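Local coordinates for putative cell adhesion protein (Bacteroides fragilis, PDB 4H40), which is of unknown detailed function but, as a fimbrillin-like protein, probably serves as a component of cell-surface pili involved in adhesion, at residues B[46-51]-B[174-179]; B[54-59]-B[98-103]; B[77-82]-B[88-93]. All blocks are in the same frame, centred on the assembly; numbering follows the deposited sequence.

Contact 1: residues B[46-51]-B[174-179]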
ATOM      1  N   ARG B  46      -1.430  22.422  15.864  1.00 67.72           N
ATOM      2  CA  ARG B  46      -0.374  21.455  16.108  1.00 63.95           C
ATOM      3  C   ARG B  46       0.241  21.687  17.473  1.00 67.27           C
ATOM      4  O   ARG B  46       0.529  22.840  17.821  1.00 67.42           O
ATOM      5  CB  ARG B  46       0.693  21.518  15.014  1.00 59.33           C
ATOM      6  CG  ARG B  46       0.238  20.892  13.696  1.00 63.27           C
ATOM      7  CD  ARG B  46       0.601  19.427  13.562  1.00 53.05           C
ATOM      8  NE  ARG B  46       2.032  19.181  13.715  1.00 58.09           N
ATOM      9  CZ  ARG B  46       2.899  19.191  12.712  1.00 76.81           C
ATOM     10  NH1 ARG B  46       2.494  19.474  11.478  1.00 69.48           N
ATOM     11  NH2 ARG B  46       4.178  18.936  12.932  1.00 60.07           N
ATOM     12  N   PRO B  47       0.412  20.617  18.287  1.00 63.03           N
ATOM     13  CA  PRO B  47       1.038  20.818  19.605  1.00 61.94           C
ATOM     14  C   PRO B  47       2.544  20.963  19.482  1.00 62.91           C
ATOM     15  O   PRO B  47       3.178  20.389  18.576  1.00 58.63           O
ATOM     16  CB  PRO B  47       0.662  19.567  20.394  1.00 63.71           C
ATOM     17  CG  PRO B  47       0.201  18.547  19.389  1.00 68.11           C
ATOM     18  CD  PRO B  47       0.116  19.188  18.029  1.00 63.93           C
ATOM     19  N   ILE B  48       3.107  21.736  20.410  1.00 59.94           N
ATOM     20  CA  ILE B  48       4.539  21.971  20.500  1.00 57.99           C
ATOM     21  C   ILE B  48       5.090  21.122  21.636  1.00 62.37           C
ATOM     22  O   ILE B  48       4.565  21.169  22.754  1.00 66.11           O
ATOM     23  CB  ILE B  48       4.827  23.488  20.690  1.00 61.80           C
ATOM     24  CG1 ILE B  48       4.405  24.251  19.435  1.00 61.82           C
ATOM     25  CG2 ILE B  48       6.300  23.757  21.004  1.00 61.01           C
ATOM     26  CD1 ILE B  48       3.866  25.540  19.679  1.00 69.97           C
ATOM     27  N   PHE B  49       6.145  20.352  21.350  1.00 54.31           N
ATOM     28  CA  PHE B  49       6.839  19.539  22.333  1.00 52.56           C
ATOM     29  C   PHE B  49       8.039  20.295  22.851  1.00 59.32           C
ATOM     30  O   PHE B  49       8.496  21.227  22.194  1.00 58.03           O
ATOM     31  CB  PHE B  49       7.285  18.213  21.713  1.00 51.21           C
ATOM     32  CG  PHE B  49       6.209  17.181  21.474  1.00 51.61           C
ATOM     33  CD1 PHE B  49       4.869  17.478  21.704  1.00 53.82           C
ATOM     34  CD2 PHE B  49       6.530  15.920  20.978  1.00 53.06           C
ATOM     35  CE1 PHE B  49       3.871  16.543  21.427  1.00 54.70           C
ATOM     36  CE2 PHE B  49       5.528  14.969  20.735  1.00 55.73           C
ATOM     37  CZ  PHE B  49       4.201  15.289  20.963  1.00 54.15           C
ATOM     38  N   LEU B  50       8.556  19.904  24.031  1.00 59.11           N
ATOM     39  CA  LEU B  50       9.765  20.520  24.575  1.00 59.70           C
ATOM     40  C   LEU B  50      10.930  19.964  23.824  1.00 63.98           C
ATOM     41  O   LEU B  50      10.879  18.784  23.462  1.00 61.92           O
ATOM     42  CB  LEU B  50       9.947  20.221  26.069  1.00 60.96           C
ATOM     43  CG  LEU B  50       8.871  20.594  27.064  1.00 67.10           C
ATOM     44  CD1 LEU B  50       9.247  20.062  28.425  1.00 68.81           C
ATOM     45  CD2 LEU B  50       8.689  22.093  27.150  1.00 71.03           C
ATOM     46  N   LEU B  51      11.995  20.766  23.616  1.00 62.65           N
ATOM     47  CA  LEU B  51      13.210  20.278  22.967  1.00 62.22           C
ATOM     48  C   LEU B  51      13.732  19.121  23.804  1.00 68.58           C
ATOM     49  O   LEU B  51      13.666  19.195  25.030  1.00 72.47           O
ATOM     50  CB  LEU B  51      14.255  21.404  22.830  1.00 63.65           C
ATOM     51  CG  LEU B  51      13.824  22.640  22.030  1.00 68.60           C
ATOM     52  CD1 LEU B  51      14.857  23.754  22.122  1.00 69.89           C
ATOM     53  CD2 LEU B  51      13.552  22.290  20.572  1.00 70.22           C
ATOM     54  N   LEU B 174      13.031  32.296  21.554  1.00 65.55           N
ATOM     55  CA  LEU B 174      13.188  31.520  20.339  1.00 61.55           C
ATOM     56  C   LEU B 174      11.863  31.042  19.826  1.00 63.21           C
ATOM     57  O   LEU B 174      11.046  30.567  20.619  1.00 63.46           O
ATOM     58  CB  LEU B 174      14.116  30.311  20.536  1.00 60.10           C
ATOM     59  CG  LEU B 174      15.553  30.548  20.977  1.00 65.82           C
ATOM     60  CD1 LEU B 174      16.352  29.326  20.747  1.00 64.18           C
ATOM     61  CD2 LEU B 174      16.192  31.677  20.230  1.00 70.55           C
ATOM     62  N   PRO B 175      11.628  31.122  18.497  1.00 57.69           N
ATOM     63  CA  PRO B 175      10.392  30.553  17.958  1.00 56.95           C
ATOM     64  C   PRO B 175      10.481  29.010  17.919  1.00 59.18           C
ATOM     65  O   PRO B 175      11.593  28.467  17.997  1.00 60.73           O
ATOM     66  CB  PRO B 175      10.302  31.162  16.550  1.00 59.01           C
ATOM     67  CG  PRO B 175      11.542  32.029  16.379  1.00 63.98           C
ATOM     68  CD  PRO B 175      12.505  31.616  17.414  1.00 58.63           C
ATOM     69  N   PRO B 176       9.362  28.257  17.854  1.00 51.85           N
ATOM     70  CA  PRO B 176       9.502  26.798  17.755  1.00 48.67           C
ATOM     71  C   PRO B 176      10.183  26.411  16.426  1.00 50.41           C
ATOM     72  O   PRO B 176      10.183  27.193  15.470  1.00 47.56           O
ATOM     73  CB  PRO B 176       8.064  26.284  17.849  1.00 50.10           C
ATOM     74  CG  PRO B 176       7.205  27.427  17.455  1.00 56.18           C
ATOM     75  CD  PRO B 176       7.947  28.686  17.774  1.00 53.94           C
ATOM     76  N   ILE B 177      10.832  25.231  16.396  1.00 47.75           N
ATOM     77  CA  ILE B 177      11.515  24.729  15.204  1.00 45.41           C
ATOM     78  C   ILE B 177      10.755  23.481  14.693  1.00 49.91           C
ATOM     79  O   ILE B 177       9.885  22.953  15.370  1.00 53.04           O
ATOM     80  CB  ILE B 177      13.041  24.524  15.438  1.00 47.35           C
ATOM     81  CG1 ILE B 177      13.351  23.562  16.620  1.00 47.10           C
ATOM     82  CG2 ILE B 177      13.750  25.886  15.593  1.00 47.32           C
ATOM     83  CD1 ILE B 177      14.879  23.413  17.000  1.00 41.66           C
ATOM     84  N   ILE B 178      11.015  23.070  13.477  1.00 44.93           N
ATOM     85  CA  ILE B 178      10.288  21.986  12.821  1.00 42.47           C
ATOM     86  C   ILE B 178      11.269  21.219  11.957  1.00 48.22           C
ATOM     87  O   ILE B 178      12.335  21.750  11.604  1.00 50.55           O
ATOM     88  CB  ILE B 178       9.087  22.608  12.027  1.00 45.27           C
ATOM     89  CG1 ILE B 178       8.100  21.560  11.472  1.00 44.50           C
ATOM     90  CG2 ILE B 178       9.528  23.669  10.995  1.00 45.54           C
ATOM     91  CD1 ILE B 178       6.728  22.068  11.231  1.00 52.88           C
ATOM     92  N   ASN B 179      10.930  19.965  11.649  1.00 44.34           N
ATOM     93  CA  ASN B 179      11.741  19.015  10.878  1.00 43.67           C
ATOM     94  C   ASN B 179      11.938  19.409   9.430  1.00 45.89           C
ATOM     95  O   ASN B 179      10.982  19.759   8.729  1.00 44.84           O
ATOM     96  CB  ASN B 179      11.110  17.634  10.919  1.00 45.48           C
ATOM     97  CG  ASN B 179      11.406  16.914  12.186  1.00 58.66           C
ATOM     98  OD1 ASN B 179      12.538  16.466  12.416  1.00 41.65           O
ATOM     99  ND2 ASN B 179      10.412  16.867  13.053  1.00 55.32           N
TER
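Leu51 and Ile177 meet at one end of a loose apolar contact between the 46-51 loop and the start of the strand that runs through 177-190. From CB of Ile177 the two branches part: CG2 takes the position anti to the carbonyl carbon, while CG1 is held between the backbone N and the carbonyl carbon (chi1 57°). That torsion turns the longer branch toward the loop. Ile177 CG1 is already 4.2 Å from Leu51 CD2, and Ile177 CD1 comes to 4.0 Å from the same Leu51 CD2. The side chains cross at about a right angle, and Leu51 CD2 is the leucine atom that meets both branch atoms. The isoleucine also packs on Ile119 of strand 113-121, and Leu51 reaches Ile57.

Farther along, Ile48 directs CG2 at the ring of Pro176, with Ile48 CG2 and Pro176 CB 4.4 Å apart. Both side chains also lie against Tyr24, whose short strand 23-24 runs parallel to the 177-190 strand. At the other end Arg46 brings its guanidinium obliquely to Ile178, where Arg46 NH2 and Ile178 CD1 are 4.4 Å apart. That nitrogen also makes a weak hydrogen bond to Pro25 O.

The backbones stay well separated, 7.4 Å between Ile48 CA and Pro176 CA, and the segments exchange no hydrogen bond. The chemistry is therefore sparse van der Waals contact between branched aliphatic groups and a proline ring, with one guanidinium lying obliquely against an isoleucine methyl; several polar ties of both segments run instead to residues 22-25, while Ile178 bonds to Ala142 and Leu174 to Val19.

Contact 2: residues B[54-59]-B[98-103]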
ATOM      1  N   GLY B  54      19.289  16.947  26.378  1.00 67.61           N
ATOM      2  CA  GLY B  54      20.588  16.525  25.863  1.00 67.07           C
ATOM      3  C   GLY B  54      20.858  16.904  24.421  1.00 69.90           C
ATOM      4  O   GLY B  54      21.984  16.750  23.938  1.00 71.55           O
ATOM      5  N   SER B  55      19.828  17.388  23.712  1.00 63.58           N
ATOM      6  CA  SER B  55      19.959  17.848  22.331  1.00 61.58           C
ATOM      7  C   SER B  55      20.659  19.198  22.309  1.00 65.34           C
ATOM      8  O   SER B  55      20.757  19.861  23.342  1.00 66.69           O
ATOM      9  CB  SER B  55      18.600  17.922  21.639  1.00 62.11           C
ATOM     10  OG  SER B  55      17.803  18.988  22.117  1.00 71.42           O
ATOM     11  N   THR B  56      21.197  19.578  21.151  1.00 60.60           N
ATOM     12  CA  THR B  56      21.895  20.854  21.022  1.00 61.84           C
ATOM     13  C   THR B  56      21.196  21.715  20.002  1.00 64.28           C
ATOM     14  O   THR B  56      20.560  21.185  19.083  1.00 63.18           O
ATOM     15  CB  THR B  56      23.384  20.676  20.642  1.00 69.49           C
ATOM     16  OG1 THR B  56      23.494  20.020  19.374  1.00 67.08           O
ATOM     17  CG2 THR B  56      24.186  19.943  21.706  1.00 67.53           C
ATOM     18  N   ILE B  57      21.289  23.039  20.176  1.00 59.89           N
ATOM     19  CA  ILE B  57      20.749  24.003  19.224  1.00 58.53           C
ATOM     20  C   ILE B  57      21.866  24.955  18.852  1.00 60.48           C
ATOM     21  O   ILE B  57      22.686  25.277  19.702  1.00 62.66           O
ATOM     22  CB  ILE B  57      19.453  24.761  19.688  1.00 62.10           C
ATOM     23  CG1 ILE B  57      19.696  25.767  20.797  1.00 64.87           C
ATOM     24  CG2 ILE B  57      18.296  23.842  20.046  1.00 62.48           C
ATOM     25  CD1 ILE B  57      19.491  27.148  20.332  1.00 77.75           C
ATOM     26  N   ARG B  58      21.920  25.377  17.590  1.00 55.45           N
ATOM     27  CA  ARG B  58      22.838  26.402  17.096  1.00 57.24           C
ATOM     28  C   ARG B  58      22.071  27.688  16.815  1.00 61.17           C
ATOM     29  O   ARG B  58      21.093  27.684  16.070  1.00 59.29           O
ATOM     30  CB  ARG B  58      23.602  25.982  15.829  1.00 57.00           C
ATOM     31  CG  ARG B  58      24.352  27.166  15.171  1.00 62.11           C
ATOM     32  CD  ARG B  58      25.308  26.780  14.067  1.00 66.98           C
ATOM     33  NE  ARG B  58      26.267  25.767  14.506  1.00 72.40           N
ATOM     34  CZ  ARG B  58      27.441  26.020  15.076  1.00 84.47           C
ATOM     35  NH1 ARG B  58      27.840  27.271  15.265  1.00 77.69           N
ATOM     36  NH2 ARG B  58      28.228  25.024  15.449  1.00 70.25           N
ATOM     37  N   LEU B  59      22.546  28.782  17.370  1.00 60.16           N
ATOM     38  CA  LEU B  59      21.972  30.086  17.127  1.00 61.64           C
ATOM     39  C   LEU B  59      22.825  30.733  16.040  1.00 66.47           C
ATOM     40  O   LEU B  59      24.021  30.904  16.253  1.00 67.99           O
ATOM     41  CB  LEU B  59      21.980  30.867  18.454  1.00 64.09           C
ATOM     42  CG  LEU B  59      21.145  32.133  18.578  1.00 70.31           C
ATOM     43  CD1 LEU B  59      19.672  31.828  18.586  1.00 68.81           C
ATOM     44  CD2 LEU B  59      21.467  32.819  19.865  1.00 75.57           C
ATOM     45  N   GLY B  98      27.380  18.686  15.754  1.00 73.47           N
ATOM     46  CA  GLY B  98      26.563  19.202  16.845  1.00 72.26           C
ATOM     47  C   GLY B  98      26.626  18.460  18.165  1.00 75.69           C
ATOM     48  O   GLY B  98      25.811  18.723  19.049  1.00 73.18           O
ATOM     49  N   ALA B  99      27.574  17.531  18.321  1.00 75.09           N
ATOM     50  CA  ALA B  99      27.746  16.790  19.578  1.00 76.14           C
ATOM     51  C   ALA B  99      28.626  17.600  20.535  1.00 84.43           C
ATOM     52  O   ALA B  99      29.614  18.186  20.067  1.00 86.73           O
ATOM     53  CB  ALA B  99      28.376  15.438  19.298  1.00 77.17           C
ATOM     54  N   VAL B 100      28.298  17.646  21.859  1.00 80.93           N
ATOM     55  CA  VAL B 100      29.131  18.430  22.797  1.00 84.00           C
ATOM     56  C   VAL B 100      30.529  17.794  22.922  1.00 90.13           C
ATOM     57  O   VAL B 100      30.660  16.566  23.015  1.00 87.84           O
ATOM     58  CB  VAL B 100      28.508  18.745  24.192  1.00 88.57           C
ATOM     59  CG1 VAL B 100      27.139  19.418  24.054  1.00 86.52           C
ATOM     60  CG2 VAL B 100      28.411  17.512  25.087  1.00 88.33           C
ATOM     61  N   ILE B 101      31.565  18.651  22.848  1.00 90.42           N
ATOM     62  CA  ILE B 101      32.975  18.248  22.933  1.00 93.15           C
ATOM     63  C   ILE B 101      33.619  18.764  24.231  1.00101.59           C
ATOM     64  O   ILE B 101      34.584  18.147  24.693  1.00103.67           O
ATOM     65  CB  ILE B 101      33.818  18.629  21.678  1.00 96.86           C
ATOM     66  CG1 ILE B 101      33.603  20.109  21.255  1.00 97.21           C
ATOM     67  CG2 ILE B 101      33.541  17.639  20.530  1.00 95.42           C
ATOM     68  CD1 ILE B 101      34.546  20.661  20.169  1.00107.16           C
ATOM     69  N   SER B 102      33.144  19.872  24.821  1.00 99.87           N
ATOM     70  CA  SER B 102      33.775  20.309  26.069  1.00104.33           C
ATOM     71  C   SER B 102      32.771  20.915  27.065  1.00110.26           C
ATOM     72  O   SER B 102      31.591  21.156  26.740  1.00105.94           O
ATOM     73  CB  SER B 102      34.949  21.264  25.820  1.00110.82           C
ATOM     74  OG  SER B 102      34.572  22.544  25.342  1.00118.69           O
ATOM     75  N   SER B 103      33.279  21.125  28.306  1.00111.69           N
ATOM     76  CA  SER B 103      32.566  21.652  29.463  1.00112.90           C
ATOM     77  C   SER B 103      32.176  23.117  29.258  1.00118.47           C
ATOM     78  O   SER B 103      30.986  23.441  29.348  1.00116.80           O
ATOM     79  CB  SER B 103      33.420  21.505  30.722  1.00121.25           C
ATOM     80  OG  SER B 103      33.829  20.164  30.939  1.00130.89           O
TER
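In a curled antiparallel meander, Thr56 at the start of strand 56-62 reaches over to Gly98, just before the short, weakly bonded strand 100-102, and to Val100 at its start. The threonine turns its side chain toward this partner. Its OG1 donates to Gly98 O at 2.7 Å, lying in the carbonyl plane on a lone pair, with a C=O...O angle of 140°. The same hydroxyl also pairs with Ala123 N, so it bridges two backbone groups from different parts of the chain. With OG1 between the backbone N and the carbonyl carbon (chi1 61°), the methyl is left anti to the carbonyl carbon; from there Thr56 CG2 meets Val100 CG1 at 3.8 Å, the two side chains crossing obliquely.

Gly98 has a left-handed backbone conformation that would set a CB against the preceding carbonyl, a reason for glycine here. Around the pair, Leu77 touches both Thr56 and Val100, and Val94 and Pro122 also pack against Thr56. Strands 74-79 and 88-94 come between 56-62 and 100-102 in strand order, so the touch between the first and fourth strands of this run is consistent with an antiparallel meander that curls on itself.

Contact 3: residues B[77-82]-B[88-93]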
ATOM      1  N   LEU B  77      23.266  23.610  24.991  1.00 70.16           N
ATOM      2  CA  LEU B  77      22.858  22.273  25.420  1.00 69.09           C
ATOM      3  C   LEU B  77      21.506  22.388  26.122  1.00 73.16           C
ATOM      4  O   LEU B  77      21.295  23.300  26.927  1.00 73.80           O
ATOM      5  CB  LEU B  77      23.913  21.604  26.318  1.00 71.18           C
ATOM      6  CG  LEU B  77      23.592  20.184  26.806  1.00 74.22           C
ATOM      7  CD1 LEU B  77      23.706  19.164  25.689  1.00 72.64           C
ATOM      8  CD2 LEU B  77      24.479  19.788  27.933  1.00 75.75           C
ATOM      9  N   VAL B  78      20.578  21.507  25.760  1.00 69.02           N
ATOM     10  CA  VAL B  78      19.225  21.507  26.314  1.00 68.92           C
ATOM     11  C   VAL B  78      19.181  20.602  27.546  1.00 75.66           C
ATOM     12  O   VAL B  78      19.670  19.467  27.507  1.00 75.05           O
ATOM     13  CB  VAL B  78      18.163  21.072  25.251  1.00 69.99           C
ATOM     14  CG1 VAL B  78      16.743  21.024  25.833  1.00 69.56           C
ATOM     15  CG2 VAL B  78      18.208  21.955  24.006  1.00 69.06           C
ATOM     16  N   ARG B  79      18.590  21.114  28.627  1.00 74.74           N
ATOM     17  CA  ARG B  79      18.327  20.390  29.865  1.00 76.72           C
ATOM     18  C   ARG B  79      16.955  20.819  30.357  1.00 82.18           C
ATOM     19  O   ARG B  79      16.738  21.996  30.673  1.00 82.42           O
ATOM     20  CB  ARG B  79      19.412  20.582  30.956  1.00 80.58           C
ATOM     21  CG  ARG B  79      20.781  19.949  30.682  1.00 90.31           C
ATOM     22  CD  ARG B  79      20.795  18.433  30.537  1.00 97.00           C
ATOM     23  NE  ARG B  79      22.071  17.993  29.970  1.00108.76           N
ATOM     24  CZ  ARG B  79      22.305  16.789  29.461  1.00128.25           C
ATOM     25  NH1 ARG B  79      21.342  15.874  29.430  1.00118.55           N
ATOM     26  NH2 ARG B  79      23.500  16.492  28.965  1.00118.64           N
ATOM     27  N   ASN B  80      16.011  19.861  30.372  1.00 79.46           N
ATOM     28  CA  ASN B  80      14.635  20.062  30.819  1.00 80.33           C
ATOM     29  C   ASN B  80      14.611  20.117  32.351  1.00 88.77           C
ATOM     30  O   ASN B  80      13.960  19.307  33.019  1.00 88.60           O
ATOM     31  CB  ASN B  80      13.719  18.973  30.247  1.00 76.74           C
ATOM     32  CG  ASN B  80      13.438  19.113  28.769  1.00 88.71           C
ATOM     33  OD1 ASN B  80      13.838  20.076  28.101  1.00 86.49           O
ATOM     34  ND2 ASN B  80      12.721  18.156  28.225  1.00 77.32           N
ATOM     35  N   ALA B  81      15.335  21.122  32.888  1.00 89.31           N
ATOM     36  CA  ALA B  81      15.535  21.352  34.305  1.00 93.65           C
ATOM     37  C   ALA B  81      14.755  22.568  34.831  1.00103.68           C
ATOM     38  O   ALA B  81      14.816  22.823  36.029  1.00106.58           O
ATOM     39  CB  ALA B  81      17.020  21.527  34.577  1.00 95.68           C
ATOM     40  N   GLY B  82      13.994  23.259  33.974  1.00101.95           N
ATOM     41  CA  GLY B  82      13.188  24.425  34.353  1.00104.96           C
ATOM     42  C   GLY B  82      11.964  24.122  35.209  1.00112.93           C
ATOM     43  O   GLY B  82      11.708  22.955  35.541  1.00111.80           O
ATOM     44  N   LEU B  88      15.858  24.479  29.597  1.00 75.39           N
ATOM     45  CA  LEU B  88      16.898  25.477  29.888  1.00 76.83           C
ATOM     46  C   LEU B  88      18.073  25.305  28.908  1.00 78.38           C
ATOM     47  O   LEU B  88      18.465  24.163  28.631  1.00 76.55           O
ATOM     48  CB  LEU B  88      17.376  25.398  31.346  1.00 80.13           C
ATOM     49  CG  LEU B  88      16.301  25.572  32.440  1.00 86.44           C
ATOM     50  CD1 LEU B  88      16.888  25.366  33.796  1.00 89.49           C
ATOM     51  CD2 LEU B  88      15.614  26.936  32.360  1.00 88.52           C
ATOM     52  N   LEU B  89      18.611  26.426  28.365  1.00 74.69           N
ATOM     53  CA  LEU B  89      19.687  26.412  27.347  1.00 73.03           C
ATOM     54  C   LEU B  89      21.042  26.852  27.917  1.00 81.89           C
ATOM     55  O   LEU B  89      21.202  27.995  28.375  1.00 84.32           O
ATOM     56  CB  LEU B  89      19.302  27.289  26.144  1.00 71.28           C
ATOM     57  CG  LEU B  89      18.012  26.896  25.411  1.00 72.64           C
ATOM     58  CD1 LEU B  89      17.527  28.015  24.508  1.00 72.87           C
ATOM     59  CD2 LEU B  89      18.202  25.648  24.600  1.00 69.37           C
ATOM     60  N   TYR B  90      22.020  25.927  27.892  1.00 79.00           N
ATOM     61  CA  TYR B  90      23.349  26.152  28.451  1.00 81.68           C
ATOM     62  C   TYR B  90      24.412  26.296  27.374  1.00 85.88           C
ATOM     63  O   TYR B  90      24.601  25.368  26.591  1.00 84.38           O
ATOM     64  CB  TYR B  90      23.740  25.007  29.396  1.00 83.98           C
ATOM     65  CG  TYR B  90      22.795  24.837  30.562  1.00 87.31           C
ATOM     66  CD1 TYR B  90      21.682  24.008  30.465  1.00 87.47           C
ATOM     67  CD2 TYR B  90      23.025  25.490  31.777  1.00 90.89           C
ATOM     68  CE1 TYR B  90      20.799  23.857  31.536  1.00 90.57           C
ATOM     69  CE2 TYR B  90      22.150  25.347  32.853  1.00 92.50           C
ATOM     70  CZ  TYR B  90      21.043  24.522  32.733  1.00 99.41           C
ATOM     71  OH  TYR B  90      20.192  24.367  33.800  1.00101.73           O
ATOM     72  N   PRO B  91      25.166  27.412  27.356  1.00 85.26           N
ATOM     73  CA  PRO B  91      26.230  27.557  26.350  1.00 85.89           C
ATOM     74  C   PRO B  91      27.179  26.361  26.368  1.00 91.59           C
ATOM     75  O   PRO B  91      27.548  25.873  27.435  1.00 93.39           O
ATOM     76  CB  PRO B  91      26.942  28.855  26.769  1.00 91.05           C
ATOM     77  CG  PRO B  91      25.919  29.620  27.512  1.00 95.49           C
ATOM     78  CD  PRO B  91      25.085  28.599  28.232  1.00 89.59           C
ATOM     79  N   CYS B  92      27.508  25.845  25.191  1.00 87.53           N
ATOM     80  CA  CYS B  92      28.397  24.696  25.079  1.00 88.35           C
ATOM     81  C   CYS B  92      29.280  24.820  23.835  1.00 93.15           C
ATOM     82  O   CYS B  92      29.144  25.772  23.057  1.00 92.02           O
ATOM     83  CB  CYS B  92      27.598  23.389  25.081  1.00 86.07           C
ATOM     84  SG  CYS B  92      26.569  23.125  23.610  1.00 86.18           S
ATOM     85  N   GLU B  93      30.221  23.880  23.689  1.00 91.37           N
ATOM     86  CA  GLU B  93      31.121  23.786  22.544  1.00 91.88           C
ATOM     87  C   GLU B  93      30.831  22.471  21.856  1.00 93.14           C
ATOM     88  O   GLU B  93      30.695  21.442  22.531  1.00 92.18           O
ATOM     89  CB  GLU B  93      32.590  23.912  22.967  1.00 97.22           C
ATOM     90  CG  GLU B  93      32.980  25.314  23.418  1.00110.99           C
ATOM     91  CD  GLU B  93      32.853  26.430  22.394  1.00128.37           C
ATOM     92  OE1 GLU B  93      33.123  26.194  21.194  1.00117.79           O
ATOM     93  OE2 GLU B  93      32.505  27.559  22.807  1.00123.18           O
TER
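Leu77 and Arg79 pair with Tyr90 and Leu88 through the backbone ladder of the hairpin formed by strands 74-79 and 88-94. In the first hydrogen-bonded pair, Leu77 N donates to Tyr90 O at 2.7 Å and Tyr90 N returns to Leu77 O at 2.9 Å. In the second, Arg79 N reaches Leu88 O at 3.1 Å and Leu88 N reaches Arg79 O at 2.8 Å. Arg79 O also receives a weak bond from Ala81 N, closing an inverse gamma turn centred on Asn80 where the chain leaves the strand. A CA-H...O contact from Leu89 CA to Leu77 O adds to the ladder.

Apolar contacts lie on both faces. On one, Val78 and Leu89 run side by side, with Val78 CG2 and Leu89 CD2 3.7 Å apart; this face turns toward Leu51 and Ile57. On the other, Leu77 CB lies 4.1 Å from Cys92 SG, and the isobutyl end of Leu88 is tucked against the turn, its CD1 3.9 Å from Ala81 CB.

Tyr90 provides the aromatic contact. With CG anti to the carbonyl carbon (chi1 -60°), the ring extends over the neighbouring strand; Tyr90 CE1 is 3.6 Å from Arg79 CB, which approaches obliquely, while Leu77 O lies at the ring edge. The side chains of Arg79 and Tyr90 cross at about a right angle. Arg79 bends at chi2 (-62°), and its NH1 forms a salt bridge with Asp53.

Cohesion thus rests on the four backbone bonds, while the side chains make one face apolar and leave the other mixed, with leucines, the tyrosine ring and the charged end of Arg79.

Contact 3 is a true strand pairing, bound by backbone hydrogen bonds and partly open to solvent; contact 2 rests on one side-chain hydroxyl and a methyl, yet is buried; contact 1 has mainly aliphatic packing, between a loop and a strand start, and is partly buried. Contacts 2 and 3 share the same meander, their centres about 9 Å apart. Strand 56-62 borders 74-79 and strand 100-102 borders 88-94, and a probable hydrogen bond from Gly54 N to Val78 O (2.8 Å) links segments 54-59 and 77-82. Contact 1 encloses both along the chain and meets them through apolar side chains: Leu51 and Leu174 pack on Ile57, and Leu174 also reaches Leu89.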